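Local coordinates for bradyzoite pseudokinase 1 (Toxoplasma gondii, PDB 6M7Z), which regulates the membrane ultrastructure of the Toxoplasma parasitophorous vacuole and has a divergent kinase fold that lacks the glycine-rich loop, at residues N152-L157 against P285-I290; T51-V56 against H126-G131; V148-M153 against D293-G298. One frame throughout, in Å; residues are numbered along the deposited sequence.

How the interactions relate
Interactions 1 and 3 are neighbours on helix 146-161, with centres about 9 Å apart, and they share Asn152 and Met153. Their second segments follow one another closely in the chain, helix 287-291 serving interaction 1 and the 3-10 turn after it serving interaction 3; Phe296 also packs against Val154 and Ile290, so the two form one continuous interface in the helical lobe. Interaction 2 closes before either opens. It lies in the other lobe, at the end of the four-stranded antiparallel sheet where strands 50-54 and 121-127 run out, centre to centre 28 Å from interaction 1 and 29 Å from interaction 3. The set thus samples both halves of a bilobal kinase fold.

Interaction 1. Residues N152-L157 against P285-I290; sequences NMVAAL and PTIEEI
Val154 and Leu157 meet Ile287 and Ile290 through methyl groups alone, and no flat group with faces or edges enters the contact. The two methyls of Val154 straddle CG2 of Ile290: Val154 CG2 lies 3.8 Å from Ile290 CG2, and Val154 CG1 lies 3.9 Å from the same atom. Val154 CG1 additionally reaches Ile287 CG2 at 4.1 Å, the two side chains sliding past each other in opposite directions. CG1 stands opposite the backbone N of Val154 (chi1 176°), and this torsion directs one branch to both isoleucines. One turn further on, Leu157 CD2 touches Ile287 CD1 at 4.1 Å, with the two side chains running about perpendicular. Ile287 therefore divides its work, its short branch meeting Val154 and its long branch meeting Leu157. All four residues are buried, and their methyl separations are those of ordinary van der Waals packing. Thr286 is the N-cap of the helix carrying the isoleucines, Thr286 OG1 accepting from Glu289 N at 3.1 Å in a nearly straight bond (N-H...O 168°). That cap lies on the side turned from the valine. By sequence and fold, helix 146-161 corresponds to the long helix that precedes the catalytic loop of protein kinases, and the Pro-Thr before helix 287-291 fits the late C-lobe motif of the family. Phe241 of helix 230-248 packs on Val154, Asp233 of that helix and Ile170 of a loop touch Leu157, and Ala156 on another side of helix 146-161 rests on Leu185 of strand 183-185.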
ATOM      1  N   ASN A 152       7.122 -10.737   4.876  1.00 37.29           N
ATOM      2  CA  ASN A 152       6.126 -10.236   3.906  1.00 38.08           C
ATOM      3  C   ASN A 152       6.396  -8.738   3.640  1.00 37.84           C
ATOM      4  O   ASN A 152       6.405  -8.281   2.490  1.00 34.99           O
ATOM      5  CB  ASN A 152       4.714 -10.561   4.417  1.00 41.60           C
ATOM      6  CG  ASN A 152       3.600 -10.425   3.387  1.00 41.99           C
ATOM      7  OD1 ASN A 152       3.615  -9.523   2.549  1.00 45.07           O
ATOM      8  ND2 ASN A 152       2.600 -11.298   3.462  1.00 39.76           N
ATOM      9  N   MET A 153       6.693  -7.988   4.712  1.00 34.33           N
ATOM     10  CA  MET A 153       6.885  -6.554   4.625  1.00 34.14           C
ATOM     11  C   MET A 153       8.190  -6.218   3.888  1.00 35.35           C
ATOM     12  O   MET A 153       8.180  -5.352   2.987  1.00 34.56           O
ATOM     13  CB  MET A 153       6.875  -5.905   6.012  1.00 35.90           C
ATOM     14  CG  MET A 153       5.471  -5.722   6.587  1.00 34.81           C
ATOM     15  SD  MET A 153       5.403  -5.591   8.392  1.00 34.20           S
ATOM     16  CE  MET A 153       6.142  -3.976   8.622  1.00 37.58           C
ATOM     17  N   VAL A 154       9.287  -6.897   4.247  1.00 36.32           N
ATOM     18  CA  VAL A 154      10.593  -6.719   3.577  1.00 41.18           C
ATOM     19  C   VAL A 154      10.458  -7.071   2.088  1.00 39.40           C
ATOM     20  O   VAL A 154      10.967  -6.364   1.233  1.00 37.39           O
ATOM     21  CB  VAL A 154      11.706  -7.570   4.226  1.00 48.80           C
ATOM     22  CG1 VAL A 154      13.019  -7.458   3.475  1.00 56.48           C
ATOM     23  CG2 VAL A 154      11.948  -7.226   5.673  1.00 53.31           C
ATOM     24  N   ALA A 155       9.793  -8.189   1.798  1.00 41.53           N
ATOM     25  CA  ALA A 155       9.652  -8.678   0.432  1.00 45.10           C
ATOM     26  C   ALA A 155       8.892  -7.648  -0.407  1.00 41.20           C
ATOM     27  O   ALA A 155       9.223  -7.424  -1.562  1.00 37.95           O
ATOM     28  CB  ALA A 155       8.943 -10.015   0.413  1.00 47.60           C
ATOM     29  N   ALA A 156       7.853  -7.058   0.194  1.00 40.23           N
ATOM     30  CA  ALA A 156       6.989  -6.113  -0.501  1.00 39.13           C
ATOM     31  C   ALA A 156       7.814  -4.882  -0.909  1.00 39.37           C
ATOM     32  O   ALA A 156       7.742  -4.427  -2.064  1.00 37.33           O
ATOM     33  CB  ALA A 156       5.821  -5.752   0.366  1.00 34.63           C
ATOM     34  N   LEU A 157       8.625  -4.387   0.030  1.00 37.32           N
ATOM     35  CA  LEU A 157       9.484  -3.237  -0.209  1.00 36.99           C
ATOM     36  C   LEU A 157      10.494  -3.552  -1.324  1.00 40.03           C
ATOM     37  O   LEU A 157      10.711  -2.737  -2.227  1.00 35.40           O
ATOM     38  CB  LEU A 157      10.221  -2.871   1.084  1.00 34.87           C
ATOM     39  CG  LEU A 157      11.099  -1.623   1.003  1.00 35.82           C
ATOM     40  CD1 LEU A 157      10.323  -0.453   0.439  1.00 34.62           C
ATOM     41  CD2 LEU A 157      11.654  -1.268   2.364  1.00 36.37           C
ATOM     42  N   PRO A 285      21.832  -2.236   7.298  1.00 46.44           N
ATOM     43  CA  PRO A 285      21.898  -3.320   6.322  1.00 50.74           C
ATOM     44  C   PRO A 285      21.110  -3.021   5.040  1.00 50.56           C
ATOM     45  O   PRO A 285      20.147  -2.259   5.063  1.00 51.06           O
ATOM     46  CB  PRO A 285      21.251  -4.500   7.062  1.00 52.29           C
ATOM     47  CG  PRO A 285      20.325  -3.843   8.054  1.00 52.88           C
ATOM     48  CD  PRO A 285      21.073  -2.607   8.504  1.00 53.24           C
ATOM     49  N   THR A 286      21.529  -3.648   3.939  1.00 53.59           N
ATOM     50  CA  THR A 286      20.764  -3.667   2.690  1.00 47.83           C
ATOM     51  C   THR A 286      19.591  -4.641   2.841  1.00 47.90           C
ATOM     52  O   THR A 286      19.553  -5.450   3.781  1.00 46.47           O
ATOM     53  CB  THR A 286      21.631  -4.111   1.504  1.00 48.14           C
ATOM     54  OG1 THR A 286      21.923  -5.495   1.711  1.00 60.79           O
ATOM     55  CG2 THR A 286      22.917  -3.323   1.365  1.00 45.11           C
ATOM     56  N   ILE A 287      18.668  -4.586   1.878  1.00 48.78           N
ATOM     57  CA  ILE A 287      17.525  -5.500   1.818  1.00 52.19           C
ATOM     58  C   ILE A 287      18.048  -6.944   1.793  1.00 59.05           C
ATOM     59  O   ILE A 287      17.511  -7.803   2.496  1.00 66.31           O
ATOM     60  CB  ILE A 287      16.633  -5.207   0.593  1.00 51.25           C
ATOM     61  CG1 ILE A 287      16.059  -3.787   0.614  1.00 48.65           C
ATOM     62  CG2 ILE A 287      15.542  -6.264   0.458  1.00 48.45           C
ATOM     63  CD1 ILE A 287      15.062  -3.544   1.723  1.00 52.64           C
ATOM     64  N   GLU A 288      19.095  -7.187   0.991  1.00 66.68           N
ATOM     65  CA  GLU A 288      19.699  -8.522   0.804  1.00 71.43           C
ATOM     66  C   GLU A 288      20.209  -9.053   2.156  1.00 63.03           C
ATOM     67  O   GLU A 288      19.950 -10.199   2.517  1.00 57.87           O
ATOM     68  CB  GLU A 288      20.836  -8.502  -0.232  1.00 85.50           C
ATOM     69  CG  GLU A 288      20.574  -7.712  -1.515  1.00108.88           C
ATOM     70  CD  GLU A 288      19.339  -8.083  -2.329  1.00130.44           C
ATOM     71  OE1 GLU A 288      18.961  -9.274  -2.326  1.00143.29           O
ATOM     72  OE2 GLU A 288      18.756  -7.179  -2.968  1.00119.81           O
ATOM     73  N   GLU A 289      20.924  -8.207   2.907  1.00 56.21           N
ATOM     74  CA  GLU A 289      21.443  -8.579   4.227  1.00 61.10           C
ATOM     75  C   GLU A 289      20.286  -8.818   5.203  1.00 60.12           C
ATOM     76  O   GLU A 289      20.327  -9.774   5.968  1.00 62.02           O
ATOM     77  CB  GLU A 289      22.399  -7.508   4.750  1.00 64.68           C
ATOM     78  CG  GLU A 289      23.687  -7.416   3.955  1.00 74.98           C
ATOM     79  CD  GLU A 289      24.536  -6.200   4.265  1.00 76.90           C
ATOM     80  OE1 GLU A 289      25.440  -5.894   3.461  1.00 99.51           O
ATOM     81  OE2 GLU A 289      24.293  -5.564   5.301  1.00 73.58           O
ATOM     82  N   ILE A 290      19.251  -7.965   5.160  1.00 63.81           N
ATOM     83  CA  ILE A 290      18.068  -8.119   6.020  1.00 54.11           C
ATOM     84  C   ILE A 290      17.434  -9.498   5.782  1.00 53.13           C
ATOM     85  O   ILE A 290      17.034 -10.160   6.739  1.00 44.18           O
ATOM     86  CB  ILE A 290      17.048  -6.984   5.790  1.00 54.09           C
ATOM     87  CG1 ILE A 290      17.547  -5.652   6.352  1.00 54.53           C
ATOM     88  CG2 ILE A 290      15.671  -7.350   6.345  1.00 49.81           C
ATOM     89  CD1 ILE A 290      16.850  -4.446   5.777  1.00 55.11           C
TER

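Interaction 2. Residues T51-V56 against H126-G131; sequences TVNVRV and HPLSKG
At one end of the N-lobe sheet of this kinase fold, Leu128, just past inner strand 121-127, reaches across to Asn53 of edge strand 50-54 and to Arg55 just beyond it. Leu128 CD1 sits over the flat amide of Asn53, 3.6 Å from Asn53 CG and 3.5 Å from Asn53 OD1. Because Asn53 CB and ND2 are each 4.0 Å from Leu128 CD1, only slightly further, the methyl must stand above the amide plane and not beyond one end. The other branch serves the arginine. Leu128 CD2 lies over one face of the Arg55 guanidinium, 3.7 Å from Arg55 NH1, and also touches Arg55 CG at 3.8 Å. With CG opposite its backbone N (chi1 177°), Leu128 presents both branches to residues 51-56 and meets each partner at about a right angle. The two strands are not neighbours: strand 76-82 runs between them, antiparallel to both, with Val54 paired by backbone bonds to Val76 and Leu128 to Gly75. The side chains consequently meet across that strand, where Ser77 touches both Asn53 and Leu128. By analogy with other kinases, the residues from Leu128 to strand 131-132 probably form the hinge between the lobes. Extended from CG to NE, Arg55 reaches out across the strand direction, which places its guanidinium beside Leu128 CD2. Contact with a crystal neighbour may influence where that head settles. Lys130 NZ lies 6.0 Å from Arg55 NH1, a separation at which these like charges probably repel mildly.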
ATOM      1  N   THR A  51     -10.539   8.618   1.327  1.00 36.64           N
ATOM      2  CA  THR A  51     -10.939   7.257   1.050  1.00 35.73           C
ATOM      3  C   THR A  51     -12.430   7.138   1.350  1.00 35.86           C
ATOM      4  O   THR A  51     -12.876   7.584   2.411  1.00 38.22           O
ATOM      5  CB  THR A  51     -10.124   6.256   1.874  1.00 37.56           C
ATOM      6  OG1 THR A  51      -8.788   6.336   1.382  1.00 36.14           O
ATOM      7  CG2 THR A  51     -10.623   4.830   1.772  1.00 38.55           C
ATOM      8  N   VAL A  52     -13.173   6.541   0.410  1.00 33.03           N
ATOM      9  CA  VAL A  52     -14.559   6.207   0.619  1.00 34.78           C
ATOM     10  C   VAL A  52     -14.719   4.699   0.433  1.00 35.88           C
ATOM     11  O   VAL A  52     -14.410   4.193  -0.641  1.00 33.71           O
ATOM     12  CB  VAL A  52     -15.470   6.975  -0.353  1.00 34.12           C
ATOM     13  CG1 VAL A  52     -16.924   6.647  -0.089  1.00 37.12           C
ATOM     14  CG2 VAL A  52     -15.244   8.471  -0.286  1.00 34.64           C
ATOM     15  N   ASN A  53     -15.255   3.996   1.441  1.00 39.71           N
ATOM     16  CA  ASN A  53     -15.521   2.564   1.290  1.00 38.51           C
ATOM     17  C   ASN A  53     -16.877   2.373   0.623  1.00 39.86           C
ATOM     18  O   ASN A  53     -17.817   3.064   0.956  1.00 41.72           O
ATOM     19  CB  ASN A  53     -15.525   1.816   2.614  1.00 39.57           C
ATOM     20  CG  ASN A  53     -14.187   1.879   3.311  1.00 42.74           C
ATOM     21  OD1 ASN A  53     -13.144   2.140   2.710  1.00 42.06           O
ATOM     22  ND2 ASN A  53     -14.212   1.648   4.608  1.00 48.21           N
ATOM     23  N   VAL A  54     -16.948   1.418  -0.319  1.00 40.84           N
ATOM     24  CA  VAL A  54     -18.215   0.994  -0.895  1.00 41.41           C
ATOM     25  C   VAL A  54     -18.352  -0.514  -0.659  1.00 42.61           C
ATOM     26  O   VAL A  54     -17.886  -1.324  -1.461  1.00 39.39           O
ATOM     27  CB  VAL A  54     -18.317   1.369  -2.381  1.00 44.77           C
ATOM     28  CG1 VAL A  54     -19.701   1.064  -2.939  1.00 52.29           C
ATOM     29  CG2 VAL A  54     -17.948   2.824  -2.616  1.00 49.51           C
ATOM     30  N   ARG A  55     -19.000  -0.871   0.459  1.00 45.78           N
ATOM     31  CA  ARG A  55     -19.086  -2.246   0.938  1.00 45.57           C
ATOM     32  C   ARG A  55     -19.991  -3.071   0.018  1.00 47.99           C
ATOM     33  O   ARG A  55     -19.817  -4.277  -0.110  1.00 54.38           O
ATOM     34  CB  ARG A  55     -19.591  -2.274   2.384  1.00 45.90           C
ATOM     35  CG  ARG A  55     -18.570  -1.785   3.399  1.00 44.22           C
ATOM     36  CD  ARG A  55     -18.880  -2.107   4.840  1.00 46.88           C
ATOM     37  NE  ARG A  55     -17.827  -1.594   5.700  1.00 50.01           N
ATOM     38  CZ  ARG A  55     -16.644  -2.176   5.901  1.00 49.24           C
ATOM     39  NH1 ARG A  55     -16.421  -3.380   5.402  1.00 45.50           N
ATOM     40  NH2 ARG A  55     -15.693  -1.545   6.586  1.00 48.90           N
ATOM     41  N   VAL A  56     -20.976  -2.408  -0.603  1.00 46.40           N
ATOM     42  CA  VAL A  56     -21.943  -3.051  -1.469  1.00 45.03           C
ATOM     43  C   VAL A  56     -21.997  -2.294  -2.791  1.00 45.76           C
ATOM     44  O   VAL A  56     -22.879  -1.475  -3.013  1.00 46.18           O
ATOM     45  CB  VAL A  56     -23.316  -3.088  -0.776  1.00 46.37           C
ATOM     46  CG1 VAL A  56     -24.385  -3.745  -1.642  1.00 49.31           C
ATOM     47  CG2 VAL A  56     -23.223  -3.782   0.573  1.00 46.16           C
ATOM     48  N   HIS A 126      -9.702   0.384  -5.316  1.00 28.22           N
ATOM     49  CA  HIS A 126      -8.937  -0.698  -4.730  1.00 28.62           C
ATOM     50  C   HIS A 126      -9.896  -1.751  -4.201  1.00 29.07           C
ATOM     51  O   HIS A 126     -11.036  -1.439  -3.883  1.00 28.86           O
ATOM     52  CB  HIS A 126      -8.065  -0.206  -3.565  1.00 28.65           C
ATOM     53  CG  HIS A 126      -7.008   0.759  -3.959  1.00 28.72           C
ATOM     54  ND1 HIS A 126      -5.980   0.411  -4.794  1.00 29.47           N
ATOM     55  CD2 HIS A 126      -6.814   2.048  -3.613  1.00 28.62           C
ATOM     56  CE1 HIS A 126      -5.192   1.462  -4.966  1.00 30.00           C
ATOM     57  NE2 HIS A 126      -5.696   2.487  -4.263  1.00 28.68           N
ATOM     58  N   PRO A 127      -9.435  -3.005  -4.004  1.00 30.06           N
ATOM     59  CA  PRO A 127     -10.199  -3.965  -3.224  1.00 31.07           C
ATOM     60  C   PRO A 127     -10.376  -3.357  -1.826  1.00 31.60           C
ATOM     61  O   PRO A 127      -9.475  -2.661  -1.337  1.00 30.24           O
ATOM     62  CB  PRO A 127      -9.331  -5.224  -3.176  1.00 31.82           C
ATOM     63  CG  PRO A 127      -8.256  -5.026  -4.217  1.00 31.44           C
ATOM     64  CD  PRO A 127      -8.137  -3.536  -4.450  1.00 30.38           C
ATOM     65  N   LEU A 128     -11.540  -3.582  -1.212  1.00 33.79           N
ATOM     66  CA  LEU A 128     -11.770  -3.090   0.124  1.00 35.51           C
ATOM     67  C   LEU A 128     -10.998  -3.980   1.089  1.00 39.07           C
ATOM     68  O   LEU A 128     -11.266  -5.170   1.187  1.00 39.00           O
ATOM     69  CB  LEU A 128     -13.262  -3.115   0.429  1.00 36.64           C
ATOM     70  CG  LEU A 128     -13.636  -2.687   1.837  1.00 38.39           C
ATOM     71  CD1 LEU A 128     -13.041  -1.313   2.180  1.00 37.38           C
ATOM     72  CD2 LEU A 128     -15.161  -2.715   1.974  1.00 38.90           C
ATOM     73  N   SER A 129     -10.007  -3.402   1.773  1.00 44.82           N
ATOM     74  CA  SER A 129      -9.115  -4.168   2.632  1.00 45.47           C
ATOM     75  C   SER A 129      -9.836  -4.506   3.943  1.00 42.27           C
ATOM     76  O   SER A 129     -10.771  -3.805   4.351  1.00 40.18           O
ATOM     77  CB  SER A 129      -7.830  -3.419   2.872  1.00 45.55           C
ATOM     78  OG  SER A 129      -7.907  -2.616   4.048  1.00 49.93           O
ATOM     79  N   LYS A 130      -9.381  -5.585   4.586  1.00 43.31           N
ATOM     80  CA  LYS A 130      -9.876  -5.994   5.896  1.00 45.57           C
ATOM     81  C   LYS A 130      -9.381  -5.031   6.974  1.00 43.63           C
ATOM     82  O   LYS A 130     -10.004  -4.943   8.017  1.00 44.37           O
ATOM     83  CB  LYS A 130      -9.422  -7.417   6.233  1.00 50.30           C
ATOM     84  CG  LYS A 130     -10.133  -8.517   5.462  1.00 58.42           C
ATOM     85  CD  LYS A 130     -11.501  -8.918   6.078  1.00 66.05           C
ATOM     86  CE  LYS A 130     -12.544  -9.313   5.050  1.00 78.00           C
ATOM     87  NZ  LYS A 130     -13.908  -8.868   5.430  1.00 75.55           N
ATOM     88  N   GLY A 131      -8.255  -4.350   6.720  1.00 41.24           N
ATOM     89  CA  GLY A 131      -7.738  -3.344   7.617  1.00 38.71           C
ATOM     90  C   GLY A 131      -6.292  -3.010   7.313  1.00 38.62           C
ATOM     91  O   GLY A 131      -5.615  -3.722   6.533  1.00 41.25           O
TER

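Interaction 3. Residues V148-M153 against D293-G298; sequences VLAANM and DPLFEG
Leu295, which touches Ala150 with its side chain, donates its backbone N-H to Asp293 OD1, with Leu295 N to Asp293 OD1 3.1 Å and an N-H...O angle of 170°. The proton arrives on the anti side of the carboxylate, 25° out of its plane, and the bond to a residue two places on defines an Asx turn. The other carboxylate oxygen, OD2, forms a salt bridge with Lys275. Asp293 is thus held at both oxygens and opens the short 3-10 turn 294-296 that presents Leu295 and Phe296 to helix 146-161. The ring of Phe296 makes most of the contact. Ala150 CB lies in the ring plane at its edge, 3.9 Å from Phe296 CE1, while the ring's rim runs along the backbone of the next residue: Ala151 N approaches Phe296 CE1 obliquely at 3.6 Å, and Ala151 CB is 3.7 Å from Phe296 CE1. One face of the ring is partly covered by Leu295 CB, offset toward the rim. A chi1 of -55° sets Phe296 CG opposite its own carbonyl carbon and swings the ring to the helix. Leu295 adds a looser touch, its CD2 lying 4.3 Å from Ala150 CB. Consecutive alanines keep the helix surface low here, and the CA atoms of Ala151 and Phe296 come within 6.9 Å. Leu272 of helix 263-276 touches Phe296, placing the ring among the C-lobe helices. Between 148-153 and 293-298 the contact is apolar, made of carbon contacts of the Phe296 ring and Leu295 with two alanines. Polar bonds flank it: besides those of Asp293, Leu295 O is hydrogen-bonded to Gln147 NE2, just before the helical segment, a pattern consistent with Asp293 stabilising the turn that carries Phe296.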
ATOM      1  N   VAL A 148       6.689 -14.132   9.758  1.00 44.04           N
ATOM      2  CA  VAL A 148       6.183 -14.172   8.390  1.00 43.66           C
ATOM      3  C   VAL A 148       5.720 -12.772   7.973  1.00 38.86           C
ATOM      4  O   VAL A 148       5.912 -12.385   6.820  1.00 43.94           O
ATOM      5  CB  VAL A 148       5.059 -15.217   8.240  1.00 45.34           C
ATOM      6  CG1 VAL A 148       4.431 -15.178   6.848  1.00 43.30           C
ATOM      7  CG2 VAL A 148       5.573 -16.621   8.549  1.00 47.05           C
ATOM      8  N   LEU A 149       5.124 -12.020   8.908  1.00 35.07           N
ATOM      9  CA  LEU A 149       4.644 -10.665   8.614  1.00 32.01           C
ATOM     10  C   LEU A 149       5.832  -9.775   8.251  1.00 31.80           C
ATOM     11  O   LEU A 149       5.807  -9.060   7.245  1.00 32.35           O
ATOM     12  CB  LEU A 149       3.889 -10.094   9.817  1.00 30.56           C
ATOM     13  CG  LEU A 149       3.379  -8.661   9.649  1.00 28.28           C
ATOM     14  CD1 LEU A 149       2.518  -8.514   8.410  1.00 27.99           C
ATOM     15  CD2 LEU A 149       2.571  -8.254  10.858  1.00 28.40           C
ATOM     16  N   ALA A 150       6.882  -9.855   9.067  1.00 32.84           N
ATOM     17  CA  ALA A 150       8.090  -9.068   8.861  1.00 33.66           C
ATOM     18  C   ALA A 150       8.714  -9.409   7.505  1.00 33.43           C
ATOM     19  O   ALA A 150       9.159  -8.529   6.793  1.00 31.01           O
ATOM     20  CB  ALA A 150       9.056  -9.307   9.991  1.00 36.94           C
ATOM     21  N   ALA A 151       8.713 -10.698   7.157  1.00 34.83           N
ATOM     22  CA  ALA A 151       9.305 -11.163   5.903  1.00 37.43           C
ATOM     23  C   ALA A 151       8.453 -10.665   4.717  1.00 36.90           C
ATOM     24  O   ALA A 151       8.996 -10.237   3.705  1.00 33.71           O
ATOM     25  CB  ALA A 151       9.431 -12.668   5.914  1.00 38.70           C
ATOM     26  N   ASN A 152       7.122 -10.737   4.876  1.00 37.29           N
ATOM     27  CA  ASN A 152       6.126 -10.236   3.906  1.00 38.08           C
ATOM     28  C   ASN A 152       6.396  -8.738   3.640  1.00 37.84           C
ATOM     29  O   ASN A 152       6.405  -8.281   2.490  1.00 34.99           O
ATOM     30  CB  ASN A 152       4.714 -10.561   4.417  1.00 41.60           C
ATOM     31  CG  ASN A 152       3.600 -10.425   3.387  1.00 41.99           C
ATOM     32  OD1 ASN A 152       3.615  -9.523   2.549  1.00 45.07           O
ATOM     33  ND2 ASN A 152       2.600 -11.298   3.462  1.00 39.76           N
ATOM     34  N   MET A 153       6.693  -7.988   4.712  1.00 34.33           N
ATOM     35  CA  MET A 153       6.885  -6.554   4.625  1.00 34.14           C
ATOM     36  C   MET A 153       8.190  -6.218   3.888  1.00 35.35           C
ATOM     37  O   MET A 153       8.180  -5.352   2.987  1.00 34.56           O
ATOM     38  CB  MET A 153       6.875  -5.905   6.012  1.00 35.90           C
ATOM     39  CG  MET A 153       5.471  -5.722   6.587  1.00 34.81           C
ATOM     40  SD  MET A 153       5.403  -5.591   8.392  1.00 34.20           S
ATOM     41  CE  MET A 153       6.142  -3.976   8.622  1.00 37.58           C
ATOM     42  N   ASP A 293      18.861 -12.389   7.683  1.00 70.73           N
ATOM     43  CA  ASP A 293      18.885 -12.259   9.137  1.00 60.17           C
ATOM     44  C   ASP A 293      18.411 -13.578   9.750  1.00 58.42           C
ATOM     45  O   ASP A 293      17.584 -14.280   9.159  1.00 56.70           O
ATOM     46  CB  ASP A 293      18.060 -11.052   9.608  1.00 54.92           C
ATOM     47  CG  ASP A 293      18.177 -10.738  11.094  1.00 50.62           C
ATOM     48  OD1 ASP A 293      17.412 -11.328  11.882  1.00 43.55           O
ATOM     49  OD2 ASP A 293      19.051  -9.911  11.460  1.00 55.60           O
ATOM     50  N   PRO A 294      18.950 -13.964  10.937  1.00 60.18           N
ATOM     51  CA  PRO A 294      18.479 -15.136  11.677  1.00 62.30           C
ATOM     52  C   PRO A 294      16.956 -15.313  11.790  1.00 70.08           C
ATOM     53  O   PRO A 294      16.476 -16.445  11.816  1.00 71.54           O
ATOM     54  CB  PRO A 294      19.050 -14.904  13.083  1.00 60.09           C
ATOM     55  CG  PRO A 294      20.345 -14.151  12.841  1.00 60.07           C
ATOM     56  CD  PRO A 294      20.103 -13.324  11.597  1.00 58.63           C
ATOM     57  N   LEU A 295      16.217 -14.199  11.868  1.00 75.59           N
ATOM     58  CA  LEU A 295      14.764 -14.233  12.056  1.00 70.31           C
ATOM     59  C   LEU A 295      14.085 -15.014  10.923  1.00 59.52           C
ATOM     60  O   LEU A 295      13.066 -15.647  11.162  1.00 53.52           O
ATOM     61  CB  LEU A 295      14.232 -12.795  12.119  1.00 69.54           C
ATOM     62  CG  LEU A 295      12.712 -12.637  12.090  1.00 72.71           C
ATOM     63  CD1 LEU A 295      12.085 -13.348  13.291  1.00 63.18           C
ATOM     64  CD2 LEU A 295      12.332 -11.164  12.068  1.00 71.98           C
ATOM     65  N   PHE A 296      14.653 -14.974   9.709  1.00 63.81           N
ATOM     66  CA  PHE A 296      13.971 -15.487   8.506  1.00 66.84           C
ATOM     67  C   PHE A 296      14.507 -16.852   8.044  1.00 67.78           C
ATOM     68  O   PHE A 296      14.092 -17.331   6.987  1.00 68.56           O
ATOM     69  CB  PHE A 296      14.092 -14.478   7.361  1.00 55.26           C
ATOM     70  CG  PHE A 296      13.595 -13.098   7.694  1.00 52.14           C
ATOM     71  CD1 PHE A 296      12.341 -12.914   8.261  1.00 53.52           C
ATOM     72  CD2 PHE A 296      14.378 -11.981   7.443  1.00 53.92           C
ATOM     73  CE1 PHE A 296      11.875 -11.642   8.553  1.00 51.54           C
ATOM     74  CE2 PHE A 296      13.915 -10.710   7.747  1.00 56.44           C
ATOM     75  CZ  PHE A 296      12.660 -10.546   8.289  1.00 56.09           C
ATOM     76  N   GLU A 297      15.389 -17.487   8.819  1.00 82.24           N
ATOM     77  CA  GLU A 297      15.904 -18.814   8.433  1.00 89.94           C
ATOM     78  C   GLU A 297      14.768 -19.845   8.478  1.00 77.52           C
ATOM     79  O   GLU A 297      13.981 -19.880   9.412  1.00 69.20           O
ATOM     80  CB  GLU A 297      17.094 -19.229   9.298  1.00 87.14           C
ATOM     81  CG  GLU A 297      18.395 -18.622   8.812  1.00 86.52           C
ATOM     82  CD  GLU A 297      19.543 -18.696   9.794  1.00102.98           C
ATOM     83  OE1 GLU A 297      19.506 -19.567  10.696  1.00105.77           O
ATOM     84  OE2 GLU A 297      20.463 -17.873   9.651  1.00103.77           O
ATOM     85  N   GLY A 298      14.707 -20.664   7.426  1.00 71.14           N
ATOM     86  CA  GLY A 298      13.673 -21.675   7.239  1.00 74.43           C
ATOM     87  C   GLY A 298      12.525 -21.195   6.365  1.00 76.72           C
ATOM     88  O   GLY A 298      11.654 -21.994   6.019  1.00 63.48           O
TER